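Local structure of SnoaL-like domain protein (Mycobacterium hassiacum, 6P44) at residues B[13-18]-B[79-84]; B[28-33]-B[53-58]. The protein acts in its natural form as a ketosteroid isomerase, shifting the carbon-carbon double bond of 3-oxo-Delta5-steroids into conjugation with the ketone. The protein carries 1 engineered substitution. One frame throughout, in Å; residues are numbered along the deposited sequence.

Contact 1 of 2, residues B[13-18]-B[79-84]; sequences RYLEFV and FYWTLS. With DNX (3,4-dinitrophenol), chain H.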
ATOM      1  N   ARG B  13     -16.509   4.824   5.178  0.51 18.14           N
ATOM      2  CA  ARG B  13     -17.274   4.460   6.361  0.51 17.81           C
ATOM      3  C   ARG B  13     -16.386   3.836   7.427  0.51 16.42           C
ATOM      4  O   ARG B  13     -16.634   4.025   8.625  0.51 17.46           O
ATOM      5  CB  ARG B  13     -18.424   3.552   5.985  0.51 17.40           C
ATOM      6  CG  ARG B  13     -19.439   4.280   5.156  0.51 17.08           C
ATOM      7  CD  ARG B  13     -20.725   3.523   5.128  0.51 16.05           C
ATOM      8  NE  ARG B  13     -20.519   2.122   4.772  0.51 15.37           N
ATOM      9  CZ  ARG B  13     -20.249   1.690   3.546  0.51 15.01           C
ATOM     10  NH1 ARG B  13     -20.142   2.549   2.544  0.51 14.98           N
ATOM     11  NH2 ARG B  13     -20.074   0.393   3.322  0.51 16.10           N
ATOM     12  N   TYR B  14     -15.340   3.114   7.018  1.00 15.53           N
ATOM     13  CA  TYR B  14     -14.354   2.643   7.978  1.00 15.03           C
ATOM     14  C   TYR B  14     -13.770   3.814   8.751  1.00 15.18           C
ATOM     15  O   TYR B  14     -13.706   3.795   9.984  1.00 15.00           O
ATOM     16  CB  TYR B  14     -13.260   1.882   7.218  1.00 14.59           C
ATOM     17  CG  TYR B  14     -12.083   1.506   8.068  1.00 13.82           C
ATOM     18  CD1 TYR B  14     -12.176   0.477   8.976  1.00 14.02           C
ATOM     19  CD2 TYR B  14     -10.878   2.183   7.971  1.00 13.19           C
ATOM     20  CE1 TYR B  14     -11.117   0.125   9.772  1.00 14.50           C
ATOM     21  CE2 TYR B  14      -9.797   1.834   8.768  1.00 12.88           C
ATOM     22  CZ  TYR B  14      -9.921   0.791   9.663  1.00 13.24           C
ATOM     23  OH  TYR B  14      -8.873   0.414  10.479  1.00 14.14           O
ATOM     24  N   LEU B  15     -13.351   4.859   8.032  1.00 14.93           N
ATOM     25  CA  LEU B  15     -12.739   6.010   8.693  1.00 16.04           C
ATOM     26  C   LEU B  15     -13.746   6.745   9.568  1.00 17.01           C
ATOM     27  O   LEU B  15     -13.368   7.297  10.606  1.00 18.64           O
ATOM     28  CB  LEU B  15     -12.057   6.922   7.661  1.00 19.16           C
ATOM     29  CG  LEU B  15     -10.846   6.259   6.965  1.00 19.37           C
ATOM     30  CD1 LEU B  15     -10.228   7.138   5.865  1.00 21.86           C
ATOM     31  CD2 LEU B  15      -9.760   5.832   7.970  1.00 21.20           C
ATOM     32  N   GLU B  16     -15.015   6.781   9.161  1.00 17.39           N
ATOM     33  CA  GLU B  16     -16.061   7.336  10.017  1.00 18.80           C
ATOM     34  C   GLU B  16     -16.151   6.578  11.333  1.00 18.68           C
ATOM     35  O   GLU B  16     -16.173   7.180  12.413  1.00 19.04           O
ATOM     36  CB  GLU B  16     -17.402   7.275   9.288  1.00 20.94           C
ATOM     37  CG  GLU B  16     -18.578   7.654  10.149  1.00 25.81           C
ATOM     38  CD  GLU B  16     -19.887   7.355   9.481  1.00 29.89           C
ATOM     39  OE1 GLU B  16     -19.877   7.145   8.247  1.00 31.87           O
ATOM     40  OE2 GLU B  16     -20.916   7.324  10.193  1.00 31.16           O
ATOM     41  N   PHE B  17     -16.216   5.248  11.260  1.00 17.45           N
ATOM     42  CA  PHE B  17     -16.369   4.443  12.466  1.00 17.57           C
ATOM     43  C   PHE B  17     -15.119   4.494  13.336  1.00 16.84           C
ATOM     44  O   PHE B  17     -15.219   4.408  14.564  1.00 17.05           O
ATOM     45  CB  PHE B  17     -16.699   2.999  12.087  1.00 19.83           C
ATOM     46  CG  PHE B  17     -17.933   2.848  11.245  1.00 23.53           C
ATOM     47  CD1 PHE B  17     -19.022   3.678  11.424  1.00 25.70           C
ATOM     48  CD2 PHE B  17     -18.004   1.855  10.281  1.00 24.86           C
ATOM     49  CE1 PHE B  17     -20.168   3.522  10.640  1.00 26.89           C
ATOM     50  CE2 PHE B  17     -19.134   1.691   9.509  1.00 26.81           C
ATOM     51  CZ  PHE B  17     -20.212   2.528   9.691  1.00 27.14           C
ATOM     52  N   VAL B  18     -13.937   4.612  12.728  1.00 15.76           N
ATOM     53  CA  VAL B  18     -12.724   4.858  13.510  1.00 15.02           C
ATOM     54  C   VAL B  18     -12.837   6.182  14.264  1.00 16.38           C
ATOM     55  O   VAL B  18     -12.576   6.258  15.471  1.00 17.56           O
ATOM     56  CB  VAL B  18     -11.482   4.825  12.602  1.00 14.98           C
ATOM     57  CG1 VAL B  18     -10.246   5.382  13.328  1.00 15.89           C
ATOM     58  CG2 VAL B  18     -11.195   3.410  12.110  1.00 15.27           C
ATOM     59  N   PHE B  79      -4.737   3.978   0.394  1.00 11.68           N
ATOM     60  CA  PHE B  79      -5.044   5.317   0.874  1.00 11.66           C
ATOM     61  C   PHE B  79      -4.002   5.792   1.864  1.00 11.81           C
ATOM     62  O   PHE B  79      -3.498   5.016   2.677  1.00 13.33           O
ATOM     63  CB  PHE B  79      -6.476   5.469   1.418  1.00 12.52           C
ATOM     64  CG  PHE B  79      -6.907   4.450   2.454  1.00 12.55           C
ATOM     65  CD1 PHE B  79      -7.151   3.119   2.128  1.00 12.35           C
ATOM     66  CD2 PHE B  79      -7.134   4.854   3.757  1.00 13.26           C
ATOM     67  CE1 PHE B  79      -7.606   2.215   3.098  1.00 13.12           C
ATOM     68  CE2 PHE B  79      -7.565   3.945   4.722  1.00 13.60           C
ATOM     69  CZ  PHE B  79      -7.812   2.644   4.383  1.00 12.91           C
ATOM     70  N   TYR B  80      -3.660   7.069   1.745  1.00 12.11           N
ATOM     71  CA  TYR B  80      -2.705   7.736   2.616  1.00 12.83           C
ATOM     72  C   TYR B  80      -3.513   8.746   3.421  1.00 12.93           C
ATOM     73  O   TYR B  80      -4.250   9.555   2.841  1.00 13.74           O
ATOM     74  CB  TYR B  80      -1.649   8.416   1.741  1.00 14.08           C
ATOM     75  CG  TYR B  80      -0.509   9.108   2.448  1.00 15.64           C
ATOM     76  CD1 TYR B  80      -0.010   8.659   3.663  1.00 16.12           C
ATOM     77  CD2 TYR B  80       0.075  10.234   1.886  1.00 17.89           C
ATOM     78  CE1 TYR B  80       1.045   9.312   4.286  1.00 17.88           C
ATOM     79  CE2 TYR B  80       1.120  10.884   2.507  1.00 20.02           C
ATOM     80  CZ  TYR B  80       1.601  10.423   3.702  1.00 20.24           C
ATOM     81  OH  TYR B  80       2.650  11.084   4.326  1.00 22.03           O
ATOM     82  N   TRP B  81      -3.454   8.634   4.746  1.00 12.78           N
ATOM     83  CA  TRP B  81      -4.415   9.313   5.599  1.00 13.30           C
ATOM     84  C   TRP B  81      -3.796   9.620   6.952  1.00 13.71           C
ATOM     85  O   TRP B  81      -2.736   9.103   7.307  1.00 14.47           O
ATOM     86  CB  TRP B  81      -5.688   8.488   5.753  1.00 13.74           C
ATOM     87  CG  TRP B  81      -5.504   7.149   6.401  1.00 12.76           C
ATOM     88  CD1 TRP B  81      -4.889   6.053   5.869  1.00 13.51           C
ATOM     89  CD2 TRP B  81      -5.982   6.752   7.690  1.00 13.72           C
ATOM     90  NE1 TRP B  81      -4.955   5.001   6.743  1.00 13.51           N
ATOM     91  CE2 TRP B  81      -5.629   5.398   7.869  1.00 13.91           C
ATOM     92  CE3 TRP B  81      -6.690   7.404   8.704  1.00 15.99           C
ATOM     93  CZ2 TRP B  81      -5.946   4.690   9.029  1.00 15.89           C
ATOM     94  CZ3 TRP B  81      -7.000   6.707   9.855  1.00 17.30           C
ATOM     95  CH2 TRP B  81      -6.639   5.366  10.007  1.00 17.51           C
ATOM     96  N   THR B  82      -4.455  10.509   7.687  1.00 13.84           N
ATOM     97  CA  THR B  82      -4.019  10.846   9.033  1.00 15.24           C
ATOM     98  C   THR B  82      -5.099  10.513  10.053  1.00 16.09           C
ATOM     99  O   THR B  82      -6.299  10.654   9.789  1.00 17.06           O
ATOM    100  CB  THR B  82      -3.632  12.323   9.171  1.00 18.76           C
ATOM    101  OG1 THR B  82      -4.790  13.141   9.032  1.00 22.35           O
ATOM    102  CG2 THR B  82      -2.621  12.717   8.126  1.00 18.88           C
ATOM    103  N   LEU B  83      -4.642  10.072  11.212  1.00 16.12           N
ATOM    104  CA  LEU B  83      -5.480   9.766  12.362  1.00 18.51           C
ATOM    105  C   LEU B  83      -5.019  10.659  13.501  1.00 20.36           C
ATOM    106  O   LEU B  83      -3.862  10.568  13.919  1.00 21.79           O
ATOM    107  CB  LEU B  83      -5.291   8.297  12.757  1.00 20.81           C
ATOM    108  CG  LEU B  83      -6.040   7.778  13.986  1.00 23.90           C
ATOM    109  CD1 LEU B  83      -7.516   7.983  13.836  1.00 24.80           C
ATOM    110  CD2 LEU B  83      -5.741   6.290  14.198  1.00 25.80           C
ATOM    111  N   SER B  84      -5.912  11.510  14.008  1.00 22.38           N
ATOM    112  CA  SER B  84      -5.576  12.446  15.079  1.00 27.74           C
ATOM    113  C   SER B  84      -6.368  12.094  16.325  1.00 32.82           C
ATOM    114  O   SER B  84      -7.599  12.085  16.294  1.00 31.07           O
ATOM    115  CB  SER B  84      -5.895  13.881  14.669  1.00 29.10           C
ATOM    116  OG  SER B  84      -5.204  14.242  13.490  1.00 31.48           O
TER
HETATM  117  C1  DNX H 201      -5.962   1.749  11.243  0.52 16.50           C
HETATM  118  C2  DNX H 201      -6.655   1.841  12.441  0.52 19.35           C
HETATM  119  C3  DNX H 201      -5.957   2.119  13.594  0.52 22.36           C
HETATM  120  N3  DNX H 201      -6.732   2.178  14.834  0.52 26.43           N
HETATM  121  C4  DNX H 201      -4.585   2.320  13.568  0.52 21.50           C
HETATM  122  N4  DNX H 201      -3.812   2.604  14.775  0.52 24.55           N
HETATM  123  C5  DNX H 201      -3.900   2.240  12.370  0.52 18.92           C
HETATM  124  C6  DNX H 201      -4.589   1.950  11.206  0.52 17.17           C
HETATM  125  O1  DNX H 201      -6.651   1.463  10.106  0.52 14.05           O
HETATM  126  O31 DNX H 201      -6.917   1.142  15.449  0.52 27.39           O
HETATM  127  O32 DNX H 201      -7.186   3.258  15.183  0.52 28.64           O
HETATM  128  O41 DNX H 201      -2.698   2.116  14.875  0.52 25.82           O
HETATM  129  O42 DNX H 201      -4.310   3.328  15.625  0.52 25.25           O
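Leu15 sets its CD2 methyl on one face of the Trp81 indole, and this CH-pi contact is the heart of the packing between helix residues 13-18 and strand residues 79-84. CD2 stands 3.6 Å from the centroid of the six-membered ring, 17° off its normal, nearly straight above it. The other branch, CD1, turns down the strand and meets Phe79 CE2 at 4.3 Å. Phe79 CE2 also lies over the indole face that CD2 covers, so the two residues share that side of the tryptophan. One turn along the helix, Val18 CG1 touches Leu83 CD1 at 3.8 Å, the two side chains crossing at about a right angle. In this NTF2-like (SnoaL-type) fold, helix 4-20 lies against the inner face of the curved sheet; 13-18 runs almost parallel to 79-84 (14° between their axes). Both segments help wall the 3,4-dinitrophenol pocket. Tyr14, its CG anti to the backbone N (chi1 172°), reaches into it; Tyr14 OH and the ligand O1 share a very short 2.5 Å hydrogen bond, with O1 in the plane of the tyrosine ring, at its edge; either oxygen could be the donor. The indole edge lines the next wall, with Trp81 CZ2 3.5 Å from O1. Leu83 CD2 packs against both nitro groups, 3.5 Å from O32 and 3.6 Å from O42. Further out, Trp81 NE1 is hydrogen-bonded to Ser98 OG on neighbouring strand 92-102, which fixes the turn of the indole, while Leu15 also packs on Thr65 and Val67 of strand 64-73.

Contact 2 of 2, residues B[28-33]-B[53-58]; sequences ALYADD and GFYGNL. With DNX (3,4-dinitrophenol), chain H.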
ATOM      1  N   ALA B  28     -18.203  -4.989  11.341  1.00 18.98           N
ATOM      2  CA  ALA B  28     -19.229  -5.390  10.393  1.00 19.98           C
ATOM      3  C   ALA B  28     -18.830  -5.112   8.950  1.00 19.55           C
ATOM      4  O   ALA B  28     -19.424  -5.691   8.034  1.00 21.58           O
ATOM      5  CB  ALA B  28     -20.537  -4.667  10.725  1.00 21.02           C
ATOM      6  N   LEU B  29     -17.854  -4.234   8.723  1.00 17.18           N
ATOM      7  CA  LEU B  29     -17.376  -3.995   7.367  1.00 15.86           C
ATOM      8  C   LEU B  29     -16.502  -5.127   6.853  1.00 16.12           C
ATOM      9  O   LEU B  29     -16.321  -5.254   5.635  1.00 16.10           O
ATOM     10  CB  LEU B  29     -16.568  -2.695   7.304  1.00 15.89           C
ATOM     11  CG  LEU B  29     -17.335  -1.423   7.648  1.00 17.43           C
ATOM     12  CD1 LEU B  29     -16.401  -0.245   7.544  1.00 18.84           C
ATOM     13  CD2 LEU B  29     -18.530  -1.235   6.720  1.00 19.01           C
ATOM     14  N   TYR B  30     -15.934  -5.924   7.747  1.00 14.49           N
ATOM     15  CA  TYR B  30     -15.006  -6.972   7.366  1.00 15.04           C
ATOM     16  C   TYR B  30     -15.744  -8.268   7.067  1.00 16.12           C
ATOM     17  O   TYR B  30     -16.797  -8.557   7.641  1.00 17.48           O
ATOM     18  CB  TYR B  30     -14.005  -7.220   8.486  1.00 14.60           C
ATOM     19  CG  TYR B  30     -12.893  -6.190   8.575  1.00 13.01           C
ATOM     20  CD1 TYR B  30     -11.725  -6.367   7.852  1.00 12.74           C
ATOM     21  CD2 TYR B  30     -12.995  -5.080   9.404  1.00 14.38           C
ATOM     22  CE1 TYR B  30     -10.678  -5.478   7.950  1.00 13.28           C
ATOM     23  CE2 TYR B  30     -11.937  -4.172   9.514  1.00 13.41           C
ATOM     24  CZ  TYR B  30     -10.786  -4.377   8.767  1.00 13.07           C
ATOM     25  OH  TYR B  30      -9.707  -3.524   8.825  1.00 13.10           O
ATOM     26  N   ALA B  31     -15.167  -9.043   6.150  1.00 15.67           N
ATOM     27  CA  ALA B  31     -15.639 -10.381   5.831  1.00 16.00           C
ATOM     28  C   ALA B  31     -15.435 -11.328   7.011  1.00 16.01           C
ATOM     29  O   ALA B  31     -14.607 -11.093   7.896  1.00 16.55           O
ATOM     30  CB  ALA B  31     -14.879 -10.908   4.614  1.00 16.89           C
ATOM     31  N   ASP B  32     -16.191 -12.429   7.004  1.00 16.75           N
ATOM     32  CA  ASP B  32     -16.113 -13.391   8.101  1.00 18.34           C
ATOM     33  C   ASP B  32     -14.697 -13.930   8.286  1.00 19.59           C
ATOM     34  O   ASP B  32     -14.271 -14.187   9.420  1.00 20.96           O
ATOM     35  CB  ASP B  32     -17.056 -14.574   7.850  1.00 20.07           C
ATOM     36  CG  ASP B  32     -18.544 -14.206   7.918  1.00 23.61           C
ATOM     37  OD1 ASP B  32     -18.915 -13.103   8.372  1.00 25.02           O
ATOM     38  OD2 ASP B  32     -19.349 -15.060   7.499  1.00 26.92           O
ATOM     39  N   ASP B  33     -13.966 -14.134   7.185  1.00 19.43           N
ATOM     40  CA  ASP B  33     -12.611 -14.689   7.197  1.00 19.71           C
ATOM     41  C   ASP B  33     -11.554 -13.648   6.823  1.00 17.56           C
ATOM     42  O   ASP B  33     -10.484 -13.984   6.293  1.00 18.09           O
ATOM     43  CB  ASP B  33     -12.527 -15.886   6.254  1.00 24.89           C
ATOM     44  CG  ASP B  33     -12.840 -15.533   4.805  1.00 28.63           C
ATOM     45  OD1 ASP B  33     -13.362 -14.431   4.519  1.00 28.65           O
ATOM     46  OD2 ASP B  33     -12.553 -16.383   3.935  1.00 32.74           O
ATOM     47  N   GLY B  53     -12.167  -7.980  18.405  1.00 18.44           N
ATOM     48  CA  GLY B  53     -11.400  -7.832  19.632  1.00 18.78           C
ATOM     49  C   GLY B  53     -10.265  -6.844  19.464  1.00 18.29           C
ATOM     50  O   GLY B  53     -10.000  -6.019  20.344  1.00 19.42           O
ATOM     51  N   PHE B  54      -9.568  -6.921  18.328  0.57 18.16           N
ATOM     52  CA  PHE B  54      -8.466  -6.001  18.053  0.57 17.90           C
ATOM     53  C   PHE B  54      -8.924  -4.553  18.147  0.57 16.59           C
ATOM     54  O   PHE B  54      -8.266  -3.720  18.783  0.57 17.10           O
ATOM     55  CB  PHE B  54      -7.900  -6.291  16.662  0.57 18.89           C
ATOM     56  CG  PHE B  54      -6.886  -5.277  16.192  0.57 19.45           C
ATOM     57  CD1 PHE B  54      -5.565  -5.355  16.611  0.57 20.10           C
ATOM     58  CD2 PHE B  54      -7.251  -4.242  15.344  0.57 19.91           C
ATOM     59  CE1 PHE B  54      -4.627  -4.424  16.189  0.57 20.39           C
ATOM     60  CE2 PHE B  54      -6.318  -3.311  14.920  0.57 19.60           C
ATOM     61  CZ  PHE B  54      -5.002  -3.403  15.344  0.57 20.19           C
ATOM     62  N   TYR B  55     -10.048  -4.232  17.509  1.00 16.31           N
ATOM     63  CA  TYR B  55     -10.528  -2.859  17.483  1.00 16.42           C
ATOM     64  C   TYR B  55     -11.209  -2.437  18.781  1.00 18.66           C
ATOM     65  O   TYR B  55     -11.631  -1.282  18.892  1.00 18.45           O
ATOM     66  CB  TYR B  55     -11.488  -2.673  16.313  1.00 16.18           C
ATOM     67  CG  TYR B  55     -10.825  -2.533  14.963  1.00 15.51           C
ATOM     68  CD1 TYR B  55     -10.223  -1.344  14.581  1.00 15.42           C
ATOM     69  CD2 TYR B  55     -10.845  -3.578  14.053  1.00 14.63           C
ATOM     70  CE1 TYR B  55      -9.630  -1.209  13.335  1.00 14.62           C
ATOM     71  CE2 TYR B  55     -10.250  -3.449  12.806  1.00 14.25           C
ATOM     72  CZ  TYR B  55      -9.668  -2.264  12.455  1.00 13.72           C
ATOM     73  OH  TYR B  55      -9.100  -2.144  11.217  1.00 12.87           O
ATOM     74  N   GLY B  56     -11.293  -3.323  19.773  1.00 21.13           N
ATOM     75  CA  GLY B  56     -12.090  -3.036  20.952  1.00 23.48           C
ATOM     76  C   GLY B  56     -11.632  -1.812  21.715  1.00 26.03           C
ATOM     77  O   GLY B  56     -12.439  -1.152  22.376  1.00 26.86           O
ATOM     78  N   ASN B  57     -10.342  -1.486  21.641  1.00 26.83           N
ATOM     79  CA  ASN B  57      -9.820  -0.349  22.387  1.00 30.11           C
ATOM     80  C   ASN B  57     -10.275   0.991  21.829  1.00 31.46           C
ATOM     81  O   ASN B  57     -10.092   2.016  22.497  1.00 32.88           O
ATOM     82  CB  ASN B  57      -8.286  -0.396  22.419  1.00 31.66           C
ATOM     83  CG  ASN B  57      -7.671  -0.582  21.038  1.00 33.31           C
ATOM     84  OD1 ASN B  57      -8.360  -0.552  20.030  1.00 35.44           O
ATOM     85  ND2 ASN B  57      -6.361  -0.789  20.997  1.00 33.80           N
ATOM     86  N   LEU B  58     -10.848   1.021  20.631  1.00 30.38           N
ATOM     87  CA  LEU B  58     -11.383   2.269  20.110  1.00 30.06           C
ATOM     88  C   LEU B  58     -12.756   2.594  20.662  1.00 30.02           C
ATOM     89  O   LEU B  58     -13.273   3.671  20.359  1.00 28.58           O
ATOM     90  CB  LEU B  58     -11.484   2.219  18.581  1.00 30.10           C
ATOM     91  CG  LEU B  58     -10.192   2.247  17.769  1.00 30.04           C
ATOM     92  CD1 LEU B  58     -10.516   2.330  16.275  1.00 29.19           C
ATOM     93  CD2 LEU B  58      -9.295   3.410  18.199  1.00 31.16           C
TER
HETATM   94  C1  DNX H 201      -5.962   1.749  11.243  0.52 16.50           C
HETATM   95  C2  DNX H 201      -6.655   1.841  12.441  0.52 19.35           C
HETATM   96  C3  DNX H 201      -5.957   2.119  13.594  0.52 22.36           C
HETATM   97  N3  DNX H 201      -6.732   2.178  14.834  0.52 26.43           N
HETATM   98  C4  DNX H 201      -4.585   2.320  13.568  0.52 21.50           C
HETATM   99  N4  DNX H 201      -3.812   2.604  14.775  0.52 24.55           N
HETATM  100  C5  DNX H 201      -3.900   2.240  12.370  0.52 18.92           C
HETATM  101  C6  DNX H 201      -4.589   1.950  11.206  0.52 17.17           C
HETATM  102  O1  DNX H 201      -6.651   1.463  10.106  0.52 14.05           O
HETATM  103  O31 DNX H 201      -6.917   1.142  15.449  0.52 27.39           O
HETATM  104  O32 DNX H 201      -7.186   3.258  15.183  0.52 28.64           O
HETATM  105  O41 DNX H 201      -2.698   2.116  14.875  0.52 25.82           O
HETATM  106  O42 DNX H 201      -4.310   3.328  15.625  0.52 25.25           O
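Two buried tyrosines joined through their hydroxyls make this small contact, polar where the hydroxyls meet, in which the chain leaving helix 23-29 into strand 30-31 faces the end of helix 48-54 and the turn after it. Tyr30 OH and Tyr55 OH are 2.8 Å apart, a hydrogen bond in which either could donate. The side chains cross at about a right angle. Tyr55 OH comes in at the edge of the Tyr30 ring, near its plane, and beside the bond the ring carbons touch, with Tyr30 CE2 3.8 Å from Tyr55 CE2. Each tyrosine has CG anti to its own carbonyl carbon (chi1 -78° in both), which throws the two rings toward each other from their separate backbones. Met111 of strand 108-121 touches both tyrosines. Tyr55 OH has a second partner, Tyr14 OH, so two hydrogen bonds grip it and hold the direction of the phenol. Arg48 hydrogen-bonds Tyr30 O and forms a salt bridge with Asp32. Leu58 reaches the ligand, its CD1 3.6 Å from O32 of the 3,4-dinitrophenol. This tyrosine network resembles that of a bacterial ketosteroid isomerase, where the first tyrosine is an oxyanion-hole donor and the others support it; the short bond of Tyr14 to the phenol oxygen is consistent with that role here.

The two contacts lie on opposite sides of the chain's centre, their own centres 15 Å apart, yet they meet at one polar joint: Tyr14 OH of contact 1 lies 2.7 Å from Tyr55 OH of contact 2, a hydrogen bond that completes a bent chain of hydroxyls ending at the phenol oxygen of 3,4-dinitrophenol. Apolar packing ties them as well, with Leu29 CD1 3.8 Å from Phe17 CD2, where the consecutive helices 4-20 and 23-29 touch. Contact 1 lines the pocket around both ends of the ligand; contact 2 adds Leu58 at a nitro group. Asn38, an engineered asparagine, lines the same pocket.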